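L-hydantoinase (Arthrobacter aurescens, PDB 1GKR) hydrolyses the cyclic amide ring of 5-substituted hydantoins with a pair of zinc ions, preferring aryl over alkyl derivatives, its stereoselectivity depending on the substrate. Local coordinates at residues D58-I63 with V237-N242; K137-G142 with A174-V179; K195-A200 with M205-A210; G245-H250 with N294-E299; L268-D273 with S412-M417. One frame throughout, in Å; residues are numbered along the deposited sequence.

Interaction 1 (D58-I63 with V237-N242). With ZN (zinc ion), chain F; ZN (zinc ion), chain E.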
# COMPACT_ATOMS: atom_id res chain seq x y z
N ASP A 58 -31.96 8.39 -10.46
CA ASP A 58 -30.87 8.36 -11.43
C ASP A 58 -30.18 9.72 -11.52
O ASP A 58 -30.75 10.70 -11.98
CB ASP A 58 -31.40 7.94 -12.80
CG ASP A 58 -30.30 7.51 -13.72
OD1 ASP A 58 -29.21 8.10 -13.63
OD2 ASP A 58 -30.51 6.60 -14.54
N GLU A 59 -28.93 9.75 -11.06
CA GLU A 59 -28.10 10.96 -11.02
C GLU A 59 -27.41 11.28 -12.33
O GLU A 59 -26.72 12.29 -12.44
CB GLU A 59 -27.01 10.80 -9.96
CG GLU A 59 -26.04 9.67 -10.32
CD GLU A 59 -25.00 9.38 -9.25
OE1 GLU A 59 -25.23 9.75 -8.08
OE2 GLU A 59 -23.95 8.78 -9.59
N HIS A 60 -27.57 10.41 -13.32
CA HIS A 60 -26.88 10.64 -14.58
C HIS A 60 -27.77 10.56 -15.81
O HIS A 60 -27.77 9.55 -16.53
CB HIS A 60 -25.72 9.66 -14.68
CG HIS A 60 -24.70 10.04 -15.71
ND1 HIS A 60 -23.39 9.62 -15.64
CD2 HIS A 60 -24.81 10.81 -16.82
CE1 HIS A 60 -22.73 10.12 -16.67
NE2 HIS A 60 -23.56 10.84 -17.40
N VAL A 61 -28.51 11.63 -16.06
CA VAL A 61 -29.43 11.67 -17.18
C VAL A 61 -29.14 12.81 -18.16
O VAL A 61 -28.86 13.95 -17.75
CB VAL A 61 -30.88 11.78 -16.65
CG1 VAL A 61 -31.89 11.74 -17.79
CG2 VAL A 61 -31.13 10.67 -15.66
N HIS A 62 -29.18 12.48 -19.45
CA HIS A 62 -28.97 13.45 -20.52
C HIS A 62 -30.19 13.48 -21.45
O HIS A 62 -30.12 12.99 -22.58
CB HIS A 62 -27.76 13.10 -21.37
CG HIS A 62 -26.47 13.07 -20.63
ND1 HIS A 62 -25.79 14.21 -20.27
CD2 HIS A 62 -25.68 12.03 -20.25
CE1 HIS A 62 -24.64 13.88 -19.71
NE2 HIS A 62 -24.55 12.56 -19.68
N ILE A 63 -31.32 14.01 -20.98
CA ILE A 63 -32.47 14.11 -21.85
C ILE A 63 -32.12 15.22 -22.84
O ILE A 63 -32.57 15.22 -23.97
CB ILE A 63 -33.75 14.46 -21.08
CG1 ILE A 63 -34.18 13.26 -20.23
CG2 ILE A 63 -34.86 14.87 -22.05
CD1 ILE A 63 -35.36 13.53 -19.32
N VAL A 237 -16.93 10.18 -9.23
CA VAL A 237 -16.39 9.91 -10.56
C VAL A 237 -17.48 9.16 -11.32
O VAL A 237 -17.90 8.07 -10.93
CB VAL A 237 -15.12 9.07 -10.50
CG1 VAL A 237 -14.64 8.76 -11.92
CG2 VAL A 237 -14.05 9.81 -9.71
N LEU A 238 -17.95 9.77 -12.41
CA LEU A 238 -19.02 9.22 -13.24
C LEU A 238 -18.56 8.04 -14.06
O LEU A 238 -17.37 7.86 -14.31
CB LEU A 238 -19.55 10.30 -14.17
CG LEU A 238 -20.16 11.54 -13.52
CD1 LEU A 238 -20.42 12.59 -14.57
CD2 LEU A 238 -21.44 11.16 -12.82
N HIS A 239 -19.54 7.25 -14.49
CA HIS A 239 -19.32 6.05 -15.31
C HIS A 239 -17.91 5.49 -15.34
O HIS A 239 -17.18 5.72 -16.31
CB HIS A 239 -19.75 6.32 -16.74
CG HIS A 239 -19.26 7.63 -17.27
ND1 HIS A 239 -17.98 8.08 -17.03
CD2 HIS A 239 -19.87 8.57 -18.02
CE1 HIS A 239 -17.82 9.26 -17.62
NE2 HIS A 239 -18.95 9.58 -18.22
N VAL A 240 -17.53 4.78 -14.28
CA VAL A 240 -16.22 4.13 -14.20
C VAL A 240 -16.41 2.79 -14.90
O VAL A 240 -17.24 1.97 -14.48
CB VAL A 240 -15.80 3.93 -12.75
CG1 VAL A 240 -14.54 3.07 -12.68
CG2 VAL A 240 -15.56 5.28 -12.12
N SER A 241 -15.64 2.56 -15.96
CA SER A 241 -15.78 1.35 -16.77
C SER A 241 -14.99 0.11 -16.41
O SER A 241 -15.31 -0.96 -16.92
CB SER A 241 -15.41 1.67 -18.21
OG SER A 241 -14.00 1.75 -18.32
N ASN A 242 -13.97 0.25 -15.57
CA ASN A 242 -13.13 -0.90 -15.25
C ASN A 242 -12.86 -1.14 -13.77
O ASN A 242 -12.81 -0.21 -12.98
CB ASN A 242 -11.82 -0.75 -16.01
CG ASN A 242 -10.92 0.29 -15.40
OD1 ASN A 242 -10.20 0.02 -14.43
ND2 ASN A 242 -10.95 1.50 -15.95
ZN ZN F . -22.85 11.32 -19.34
ZN ZN E . -19.30 11.28 -19.68
O HOH W 1 -21.41 10.37 -21.15
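The binuclear zinc centre of the hydantoinase brings together His60, in the His-Val-His sequence near the end of strand 51-62, and His239, in the loop just after strand 234-237. Each histidine serves a different metal. His60 NE2 and His62 NE2 each bind the first zinc at 2.1 Å, water 1 lies farther off at 2.5 Å, and Asp312 adds a further ligand. His239 NE2 binds the second zinc at 2.3 Å, beside His183. The two ions lie 3.6 Å apart, and carbamylated Lys147 is a ligand of both. A flat imidazole with nitrogens on its rim suits this place, since it can offer one nitrogen to the metal while its carbons pack. Thus His239 CD2 comes in near the plane of the His60 ring, 3.5 Å from His60 CE1, the two planes inclined at 42°. Leu238 is the greasy partner: its CD2 lies 3.8 Å from His60 ND1, while its CB sits over the centre of one face of the His239 ring. With CG anti to the backbone N (chi1 -163°), the His60 ring reaches from its strand to the metal. Behind it, Asp58 OD1 accepts from His60 N at 2.8 Å in an Asx turn, and Asp58 OD2 is hydrogen-bonded to Ser311 OG. Histidines from the ends of different barrel strands converging on two zinc ions are the signature of the amidohydrolase TIM barrel.

Interaction 2 (K137-G142 with A174-V179); sequences KMHDAG and AACGSV
His139, Cys176 and Ser178 carry this contact, which joins the last turn of helix 132-140 to the end of helix 163-176. Cys176 presents its CB to one face of the imidazole, 3.9 Å from the ring centroid of His139 and 6° off the normal, a well-centred CH-pi contact. Cys176 SG stands further off, obliquely to the ring. The His139 ring gets there with CG anti to its own N (chi1 174°), leaning across to the neighbouring helix end. Ser178 adds its CB, 4.1 Å from His139 ND1, and its hydroxyl shares a partner with the ring: water 2 lies in the imidazole plane, 2.7 Å from His139 ND1 and 2.7 Å from Ser178 OG. The hydroxyl has a weak second bond to Val144 O. Both helices finish in Schellman motifs, at Gly142 and Gly177, whose positive phi suits a residue without a side chain; the second turn sends the chain on to Ser178 and strand 179-182. Replacing His139 with leucine would probably leave water 2 without its ring partner and Cys176 CB without an aromatic face. The contact therefore joins a pi face that takes a CH group with a polar edge that takes water, and histidine supplies both.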
# COMPACT_ATOMS: atom_id res chain seq x y z
N LYS A 137 -23.92 31.13 -8.03
CA LYS A 137 -25.26 31.57 -8.42
C LYS A 137 -26.24 30.42 -8.61
O LYS A 137 -27.38 30.47 -8.12
CB LYS A 137 -25.21 32.37 -9.72
CG LYS A 137 -24.38 33.65 -9.70
CD LYS A 137 -24.58 34.40 -11.01
CE LYS A 137 -23.65 35.60 -11.14
NZ LYS A 137 -23.94 36.38 -12.39
N MET A 138 -25.81 29.40 -9.35
CA MET A 138 -26.66 28.24 -9.60
C MET A 138 -26.90 27.47 -8.31
O MET A 138 -28.01 26.96 -8.07
CB MET A 138 -26.04 27.35 -10.69
CG MET A 138 -26.08 27.99 -12.05
SD MET A 138 -25.51 26.98 -13.42
CE MET A 138 -23.76 27.36 -13.44
N HIS A 139 -25.87 27.40 -7.47
CA HIS A 139 -25.99 26.72 -6.18
C HIS A 139 -27.14 27.35 -5.41
O HIS A 139 -28.03 26.64 -4.91
CB HIS A 139 -24.70 26.88 -5.37
CG HIS A 139 -24.80 26.32 -3.98
ND1 HIS A 139 -24.91 24.97 -3.73
CD2 HIS A 139 -24.84 26.93 -2.78
CE1 HIS A 139 -25.02 24.78 -2.43
NE2 HIS A 139 -24.98 25.95 -1.83
N ASP A 140 -27.11 28.68 -5.31
CA ASP A 140 -28.14 29.43 -4.60
C ASP A 140 -29.51 29.32 -5.26
O ASP A 140 -30.53 29.50 -4.60
CB ASP A 140 -27.75 30.91 -4.48
CG ASP A 140 -26.57 31.13 -3.53
OD1 ASP A 140 -26.47 30.41 -2.51
OD2 ASP A 140 -25.76 32.04 -3.80
N ALA A 141 -29.55 29.00 -6.55
CA ALA A 141 -30.83 28.86 -7.23
C ALA A 141 -31.36 27.43 -7.11
O ALA A 141 -32.41 27.12 -7.66
CB ALA A 141 -30.70 29.24 -8.69
N GLY A 142 -30.63 26.57 -6.41
CA GLY A 142 -31.11 25.21 -6.23
C GLY A 142 -30.39 24.05 -6.90
O GLY A 142 -30.81 22.90 -6.75
N ALA A 174 -16.29 23.05 -2.84
CA ALA A 174 -16.07 22.75 -1.43
C ALA A 174 -16.64 23.86 -0.57
O ALA A 174 -17.27 23.60 0.45
CB ALA A 174 -14.61 22.59 -1.14
N ALA A 175 -16.42 25.09 -0.99
CA ALA A 175 -16.89 26.25 -0.25
C ALA A 175 -18.42 26.39 -0.24
O ALA A 175 -18.97 26.98 0.67
CB ALA A 175 -16.27 27.50 -0.82
N CYS A 176 -19.08 25.85 -1.26
CA CYS A 176 -20.54 25.92 -1.34
C CYS A 176 -21.16 24.72 -0.66
O CYS A 176 -22.34 24.72 -0.34
CB CYS A 176 -21.02 25.92 -2.80
SG CYS A 176 -20.59 27.39 -3.73
N GLY A 177 -20.34 23.69 -0.46
CA GLY A 177 -20.81 22.46 0.15
C GLY A 177 -21.68 21.71 -0.83
O GLY A 177 -22.64 21.03 -0.46
N SER A 178 -21.34 21.83 -2.11
CA SER A 178 -22.09 21.18 -3.16
C SER A 178 -21.41 19.86 -3.52
O SER A 178 -20.66 19.31 -2.72
CB SER A 178 -22.14 22.09 -4.39
OG SER A 178 -22.93 21.53 -5.42
N VAL A 179 -21.70 19.36 -4.71
CA VAL A 179 -21.12 18.11 -5.19
C VAL A 179 -20.58 18.38 -6.59
O VAL A 179 -21.18 19.13 -7.34
CB VAL A 179 -22.19 17.00 -5.32
CG1 VAL A 179 -21.56 15.69 -5.78
CG2 VAL A 179 -22.89 16.82 -4.01
O HOH W 2 -25.39 22.60 -4.86

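Interaction 3 (K195-A200 with M205-A210); sequences KQIKAA and MAAYEA
The flat groups that Ile197 meets on the facing helix are peptide groups: its CD1 lies 3.6 Å from Ala207 O and 3.5 Å from Ala210 C. The rings nearby belong to the surroundings. Tyr208, whose CB points away from helix 187-199, has a cation-pi contact with Lys283 and bonds Val284 O through its hydroxyl, whereas the Trp329 side chain touches Ile197 and has a cation-pi contact with Lys198. Between the helices themselves the packing is aliphatic. Ile197 divides its two branches between two alanines: CG2 approaches Ala207 CB at 3.9 Å, and CD1 reaches Ala210 CB at 3.7 Å. The latter follows from a chain with CG1 anti to the carbonyl carbon (chi1 -74°) and CD1 extended (chi2 171°). Ala207 and Ala210, three residues apart, lie on one side of helix 205-211, and their small methyls let the backbones close to 6.8 Å between Ile197 CA and Ala207 CA. An alanine in place of Ile197 is likely to open a gap over both methyls and lose the apolar contact between the two helices. One residue earlier, Gln196 NE2 is hydrogen-bonded to Gln171 of a second subunit, so helix 187-199 also faces the tetramer interface. Isoleucine against alanines implies that close fit and probably exclusion of water, not directed bonds, join the end of helix 187-199 to helix 205-211.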
# COMPACT_ATOMS: atom_id res chain seq x y z
N LYS A 195 -4.90 9.21 -33.43
CA LYS A 195 -4.08 9.41 -34.61
C LYS A 195 -3.28 8.16 -34.92
O LYS A 195 -3.28 7.71 -36.06
CB LYS A 195 -3.15 10.61 -34.44
CG LYS A 195 -3.91 11.92 -34.36
CD LYS A 195 -3.02 13.15 -34.61
CE LYS A 195 -3.87 14.44 -34.64
NZ LYS A 195 -3.13 15.68 -35.08
N GLN A 196 -2.62 7.59 -33.93
CA GLN A 196 -1.83 6.40 -34.18
C GLN A 196 -2.72 5.29 -34.74
O GLN A 196 -2.42 4.70 -35.77
CB GLN A 196 -1.14 5.89 -32.90
CG GLN A 196 -0.35 6.94 -32.13
CD GLN A 196 0.61 6.33 -31.11
OE1 GLN A 196 0.35 5.25 -30.56
NE2 GLN A 196 1.72 7.02 -30.85
N ILE A 197 -3.83 5.02 -34.05
CA ILE A 197 -4.77 3.97 -34.46
C ILE A 197 -5.42 4.21 -35.82
O ILE A 197 -5.55 3.28 -36.61
CB ILE A 197 -5.85 3.75 -33.38
CG1 ILE A 197 -5.22 3.02 -32.19
CG2 ILE A 197 -7.00 2.94 -33.93
CD1 ILE A 197 -6.12 2.92 -30.98
N LYS A 198 -5.84 5.44 -36.09
CA LYS A 198 -6.44 5.74 -37.38
C LYS A 198 -5.41 5.52 -38.47
O LYS A 198 -5.70 4.92 -39.50
CB LYS A 198 -6.97 7.18 -37.43
CG LYS A 198 -8.46 7.28 -37.15
CD LYS A 198 -8.97 8.71 -37.21
CE LYS A 198 -9.47 9.17 -35.85
NZ LYS A 198 -9.93 10.60 -35.87
N ALA A 199 -4.19 5.99 -38.24
CA ALA A 199 -3.12 5.82 -39.21
C ALA A 199 -2.90 4.35 -39.56
O ALA A 199 -2.65 4.01 -40.71
CB ALA A 199 -1.84 6.42 -38.68
N ALA A 200 -2.99 3.48 -38.57
CA ALA A 200 -2.80 2.05 -38.82
C ALA A 200 -4.05 1.48 -39.46
O ALA A 200 -4.19 0.27 -39.60
CB ALA A 200 -2.51 1.33 -37.51
N MET A 205 -14.62 -1.41 -33.55
CA MET A 205 -15.20 -1.00 -32.29
C MET A 205 -13.98 -1.29 -31.41
O MET A 205 -13.69 -0.58 -30.44
CB MET A 205 -16.36 -1.90 -31.88
CG MET A 205 -17.71 -1.27 -32.11
SD MET A 205 -17.83 0.37 -31.36
CE MET A 205 -18.12 -0.07 -29.65
N ALA A 206 -13.24 -2.33 -31.80
CA ALA A 206 -12.03 -2.72 -31.10
C ALA A 206 -11.04 -1.57 -31.19
O ALA A 206 -10.38 -1.23 -30.21
CB ALA A 206 -11.45 -3.95 -31.73
N ALA A 207 -10.93 -0.99 -32.38
CA ALA A 207 -10.03 0.13 -32.58
C ALA A 207 -10.43 1.30 -31.67
O ALA A 207 -9.57 2.02 -31.13
CB ALA A 207 -10.06 0.56 -34.03
N TYR A 208 -11.73 1.50 -31.51
CA TYR A 208 -12.23 2.57 -30.68
C TYR A 208 -11.78 2.36 -29.23
O TYR A 208 -11.12 3.22 -28.65
CB TYR A 208 -13.76 2.61 -30.75
CG TYR A 208 -14.37 3.51 -29.71
CD1 TYR A 208 -14.05 4.86 -29.66
CD2 TYR A 208 -15.21 3.00 -28.73
CE1 TYR A 208 -14.55 5.69 -28.66
CE2 TYR A 208 -15.72 3.82 -27.72
CZ TYR A 208 -15.39 5.16 -27.70
OH TYR A 208 -15.89 5.97 -26.71
N GLU A 209 -12.14 1.21 -28.66
CA GLU A 209 -11.78 0.89 -27.29
C GLU A 209 -10.29 1.13 -27.03
O GLU A 209 -9.91 1.69 -26.00
CB GLU A 209 -12.13 -0.58 -27.00
CG GLU A 209 -12.16 -1.01 -25.53
CD GLU A 209 -10.79 -1.34 -24.93
OE1 GLU A 209 -9.90 -1.82 -25.67
OE2 GLU A 209 -10.62 -1.14 -23.71
N ALA A 210 -9.46 0.73 -27.98
CA ALA A 210 -8.02 0.89 -27.83
C ALA A 210 -7.58 2.34 -27.84
O ALA A 210 -6.53 2.65 -27.29
CB ALA A 210 -7.29 0.14 -28.91

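Interaction 4 (G245-H250 with N294-E299)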
# COMPACT_ATOMS: atom_id res chain seq x y z
N GLY A 245 -10.17 0.95 -11.78
CA GLY A 245 -10.54 2.31 -11.45
C GLY A 245 -11.43 2.31 -10.22
O GLY A 245 -11.33 3.19 -9.36
N VAL A 246 -12.31 1.32 -10.15
CA VAL A 246 -13.20 1.22 -9.00
C VAL A 246 -12.32 1.08 -7.76
O VAL A 246 -12.53 1.79 -6.77
CB VAL A 246 -14.13 -0.01 -9.11
CG1 VAL A 246 -14.93 -0.18 -7.83
CG2 VAL A 246 -15.09 0.18 -10.28
N GLU A 247 -11.33 0.20 -7.83
CA GLU A 247 -10.45 -0.00 -6.69
C GLU A 247 -9.71 1.28 -6.27
O GLU A 247 -9.66 1.60 -5.08
CB GLU A 247 -9.48 -1.15 -6.98
CG GLU A 247 -9.63 -2.32 -6.00
CD GLU A 247 -9.80 -3.67 -6.70
OE1 GLU A 247 -8.89 -4.05 -7.49
OE2 GLU A 247 -10.82 -4.36 -6.46
N LEU A 248 -9.16 2.01 -7.23
CA LEU A 248 -8.45 3.25 -6.95
C LEU A 248 -9.31 4.20 -6.12
O LEU A 248 -8.85 4.76 -5.13
CB LEU A 248 -8.06 3.94 -8.25
CG LEU A 248 -6.60 3.90 -8.74
CD1 LEU A 248 -5.92 2.61 -8.34
CD2 LEU A 248 -6.58 4.06 -10.25
N ILE A 249 -10.56 4.36 -6.53
CA ILE A 249 -11.49 5.24 -5.83
C ILE A 249 -11.84 4.68 -4.47
O ILE A 249 -11.82 5.40 -3.46
CB ILE A 249 -12.79 5.45 -6.64
CG1 ILE A 249 -12.47 6.18 -7.94
CG2 ILE A 249 -13.79 6.26 -5.85
CD1 ILE A 249 -13.61 6.23 -8.89
N HIS A 250 -12.15 3.39 -4.44
CA HIS A 250 -12.50 2.74 -3.18
C HIS A 250 -11.37 2.91 -2.16
O HIS A 250 -11.60 3.30 -1.01
CB HIS A 250 -12.77 1.26 -3.40
CG HIS A 250 -13.37 0.59 -2.22
ND1 HIS A 250 -14.54 1.05 -1.63
CD2 HIS A 250 -12.95 -0.45 -1.46
CE1 HIS A 250 -14.80 0.32 -0.56
NE2 HIS A 250 -13.85 -0.60 -0.44
N ASN A 294 -15.38 -7.45 -16.76
CA ASN A 294 -16.79 -7.47 -16.44
C ASN A 294 -17.07 -8.33 -15.19
O ASN A 294 -17.84 -7.95 -14.32
CB ASN A 294 -17.59 -7.99 -17.62
CG ASN A 294 -19.07 -7.92 -17.38
OD1 ASN A 294 -19.71 -6.91 -17.66
ND2 ASN A 294 -19.64 -8.99 -16.83
N ILE A 295 -16.44 -9.50 -15.10
CA ILE A 295 -16.63 -10.36 -13.94
C ILE A 295 -16.28 -9.61 -12.66
O ILE A 295 -17.06 -9.59 -11.71
CB ILE A 295 -15.75 -11.62 -14.03
CG1 ILE A 295 -16.25 -12.51 -15.17
CG2 ILE A 295 -15.80 -12.39 -12.74
CD1 ILE A 295 -15.20 -13.46 -15.65
N ARG A 296 -15.09 -9.01 -12.63
CA ARG A 296 -14.62 -8.25 -11.48
C ARG A 296 -15.64 -7.19 -11.08
O ARG A 296 -16.00 -7.06 -9.92
CB ARG A 296 -13.31 -7.55 -11.82
CG ARG A 296 -12.10 -8.44 -11.81
CD ARG A 296 -11.37 -8.31 -10.48
NE ARG A 296 -10.68 -7.02 -10.31
CZ ARG A 296 -9.81 -6.51 -11.19
NH1 ARG A 296 -9.53 -7.16 -12.31
NH2 ARG A 296 -9.21 -5.35 -10.93
N LEU A 297 -16.09 -6.42 -12.07
CA LEU A 297 -17.06 -5.37 -11.85
C LEU A 297 -18.26 -5.87 -11.07
O LEU A 297 -18.70 -5.23 -10.09
CB LEU A 297 -17.52 -4.81 -13.19
CG LEU A 297 -17.28 -3.34 -13.52
CD1 LEU A 297 -15.90 -2.90 -13.08
CD2 LEU A 297 -17.44 -3.17 -15.02
N TRP A 298 -18.81 -7.01 -11.49
CA TRP A 298 -19.97 -7.58 -10.82
C TRP A 298 -19.70 -7.96 -9.37
O TRP A 298 -20.60 -7.87 -8.52
CB TRP A 298 -20.49 -8.79 -11.57
CG TRP A 298 -21.44 -8.45 -12.67
CD1 TRP A 298 -21.18 -8.45 -14.02
CD2 TRP A 298 -22.83 -8.12 -12.53
NE1 TRP A 298 -22.33 -8.16 -14.73
CE2 TRP A 298 -23.35 -7.95 -13.84
CE3 TRP A 298 -23.68 -7.95 -11.43
CZ2 TRP A 298 -24.69 -7.62 -14.08
CZ3 TRP A 298 -25.01 -7.63 -11.66
CH2 TRP A 298 -25.51 -7.47 -12.98
N GLU A 299 -18.48 -8.39 -9.07
CA GLU A 299 -18.12 -8.73 -7.70
C GLU A 299 -18.06 -7.45 -6.88
O GLU A 299 -18.60 -7.36 -5.78
CB GLU A 299 -16.77 -9.41 -7.66
CG GLU A 299 -16.77 -10.86 -8.09
CD GLU A 299 -15.36 -11.44 -8.11
OE1 GLU A 299 -14.60 -11.18 -7.15
OE2 GLU A 299 -15.03 -12.16 -9.09
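Bends in two long side chains bring Glu247 and Arg296 together: the glutamate turns at chi2 (128°), and the arginine, its CG beside the backbone N, folds at chi2 (-98°) and again at chi3. Their side chains meet at about a right angle, yet the flat ends are only 23° from parallel. Glu247 OE1 thus arrives at the edge of the guanidinium, 3.7 Å from Arg296 NH2, a long salt bridge in which attraction is probably modest. Each group has a stronger partner: Glu247 OE2 accepts a hydrogen bond from Gln300, and Arg296 NH2 forms a salt bridge with Asp244. These four make a polar cluster in which the long chains of Glu247 and Arg296 can span the space between the helices. Beneath it the contact becomes apolar. Val246 CG2 and Leu297 CD1 come within 4.2 Å, a loose touch between two buried side chains. Branched valine fits here because it also packs on Cys261 of strand 259-263 and on Leu305, while Leu297 rests against Pro243 at the start of the other helix. The closest backbones, at Val246 CA and Leu297 CA, are 8.2 Å apart, which leaves room for such side chains. Helix 243-254 links strands 234-237 and 259-263, and helix 291-303 comes before strand 308-309: these are neighbouring outer helices of a TIM barrel, charged on the outside and greasy toward the strands.

Interaction 5 (L268-D273 with S412-M417); sequences LNITTD and SPFDGM
Two overlapping beta turns, a type I turn over Ser412 to Asp415 and a type II turn over Phe414 to Met417, present Pro413 and Phe414 to Ile270 in the loop that follows helix 265-268. The contact lies among the loops beyond a strand of the TIM barrel, with the Phe414 side chain about 10 Å from that of the zinc ligand Asp312. Each residue suits its place in the turn. Pro413, with phi held near -63° by its ring, is well fitted to the second position of a type I turn. Gly416 takes the positive phi that the third position of a type II turn requires. Ser412 stiffens the corner as an ST turn, its OG accepting from Phe414 N at 3.0 Å with an N-H...O angle of 150°. Across the gap Ile270 supplies the apolar surface: its CD1 reaches Pro413 CB at 3.7 Å, while its side chain crosses that of Phe414 at about a right angle. The straight end of the isoleucine (chi2 174°) lets one chain touch proline and phenylalanine together. Asn269 contributes its CB, while its amide is engaged away from the turn, ND2 donating to Pro265 O. Around them, Met282 on Ile270, Ala335 on Pro413 and Thr340 on Phe414 add to this largely buried patch. Both residues of the loop meet the same aromatic carbon, Phe414 CE1, with Ile270 CG1 at 3.6 Å and Asn269 CB at 3.8 Å.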
# COMPACT_ATOMS: atom_id res chain seq x y z
N LEU A 268 -22.00 -3.03 -16.89
CA LEU A 268 -22.20 -4.32 -16.23
C LEU A 268 -22.85 -5.36 -17.13
O LEU A 268 -22.51 -6.54 -17.07
CB LEU A 268 -23.05 -4.15 -14.97
CG LEU A 268 -22.41 -3.34 -13.84
CD1 LEU A 268 -23.42 -3.07 -12.75
CD2 LEU A 268 -21.24 -4.10 -13.29
N ASN A 269 -23.77 -4.91 -17.99
CA ASN A 269 -24.50 -5.81 -18.88
C ASN A 269 -24.03 -5.91 -20.32
O ASN A 269 -24.70 -6.52 -21.14
CB ASN A 269 -25.98 -5.42 -18.86
CG ASN A 269 -26.57 -5.53 -17.48
OD1 ASN A 269 -26.84 -6.63 -17.00
ND2 ASN A 269 -26.76 -4.39 -16.82
N ILE A 270 -22.89 -5.30 -20.64
CA ILE A 270 -22.36 -5.38 -21.99
C ILE A 270 -20.87 -5.61 -21.91
O ILE A 270 -20.20 -5.15 -20.99
CB ILE A 270 -22.60 -4.10 -22.79
CG1 ILE A 270 -24.09 -3.75 -22.78
CG2 ILE A 270 -22.18 -4.29 -24.23
CD1 ILE A 270 -24.38 -2.44 -23.42
N THR A 271 -20.34 -6.31 -22.90
CA THR A 271 -18.94 -6.66 -22.93
C THR A 271 -18.36 -6.38 -24.29
O THR A 271 -19.11 -6.26 -25.26
CB THR A 271 -18.79 -8.14 -22.60
OG1 THR A 271 -18.68 -8.27 -21.19
CG2 THR A 271 -17.62 -8.75 -23.29
N THR A 272 -17.04 -6.28 -24.38
CA THR A 272 -16.45 -6.03 -25.68
C THR A 272 -16.76 -7.16 -26.65
O THR A 272 -16.82 -6.93 -27.85
CB THR A 272 -14.93 -5.79 -25.62
OG1 THR A 272 -14.29 -6.86 -24.91
CG2 THR A 272 -14.64 -4.47 -24.96
N ASP A 273 -16.97 -8.39 -26.18
CA ASP A 273 -17.29 -9.39 -27.18
C ASP A 273 -18.74 -9.37 -27.63
O ASP A 273 -19.30 -10.37 -28.06
CB ASP A 273 -16.82 -10.84 -26.83
CG ASP A 273 -16.75 -11.12 -25.35
OD1 ASP A 273 -17.81 -11.35 -24.73
OD2 ASP A 273 -15.62 -11.15 -24.82
N SER A 412 -31.55 0.70 -28.81
CA SER A 412 -30.87 0.40 -27.57
C SER A 412 -29.92 -0.77 -27.71
O SER A 412 -30.19 -1.70 -28.46
CB SER A 412 -31.92 0.07 -26.50
OG SER A 412 -31.34 -0.65 -25.42
N PRO A 413 -28.80 -0.73 -26.97
CA PRO A 413 -27.78 -1.79 -26.99
C PRO A 413 -28.40 -3.09 -26.46
O PRO A 413 -27.94 -4.19 -26.78
CB PRO A 413 -26.72 -1.28 -26.02
CG PRO A 413 -26.96 0.18 -25.94
CD PRO A 413 -28.44 0.31 -26.00
N PHE A 414 -29.45 -2.95 -25.66
CA PHE A 414 -30.13 -4.08 -25.04
C PHE A 414 -31.29 -4.59 -25.87
O PHE A 414 -31.96 -5.55 -25.49
CB PHE A 414 -30.65 -3.68 -23.66
CG PHE A 414 -29.61 -3.08 -22.77
CD1 PHE A 414 -28.48 -3.80 -22.41
CD2 PHE A 414 -29.74 -1.77 -22.32
CE1 PHE A 414 -27.50 -3.24 -21.61
CE2 PHE A 414 -28.76 -1.19 -21.52
CZ PHE A 414 -27.63 -1.93 -21.16
N ASP A 415 -31.55 -3.94 -27.00
CA ASP A 415 -32.67 -4.34 -27.84
C ASP A 415 -32.66 -5.85 -28.06
O ASP A 415 -31.63 -6.45 -28.35
CB ASP A 415 -32.59 -3.60 -29.18
CG ASP A 415 -33.90 -3.59 -29.93
OD1 ASP A 415 -34.99 -3.56 -29.30
OD2 ASP A 415 -33.84 -3.59 -31.17
N GLY A 416 -33.83 -6.47 -27.86
CA GLY A 416 -33.96 -7.90 -28.05
C GLY A 416 -33.62 -8.78 -26.86
O GLY A 416 -34.06 -9.93 -26.78
N MET A 417 -32.85 -8.24 -25.91
CA MET A 417 -32.48 -9.02 -24.74
C MET A 417 -33.65 -9.33 -23.83
O MET A 417 -34.62 -8.57 -23.74
CB MET A 417 -31.41 -8.29 -23.95
CG MET A 417 -30.05 -8.51 -24.51
SD MET A 417 -28.83 -7.65 -23.52
CE MET A 417 -27.74 -7.06 -24.88

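Overall arrangement
Interaction 1 lies deepest, about 5 Å from the chain's centre, and along the sequence its loop encloses interactions 2 and 3. Interaction 4 follows it and touches it directly, since Leu297 packs on Ser241 and Asn242: outer helices back the loop carrying a zinc ligand. Interactions 4 and 5 have alternating segments and meet where Trp298 NE1 probably bonds Leu268 O, their centres about 19 Å apart. Interaction 3, near a subunit interface, brushes interaction 5 through Glu209 and Thr272. The centres of interactions 2 and 5 are about 37 Å apart, on opposite sides of the chain's centre. Thus peripheral helix and loop packing surrounds one barrel with the metals inside.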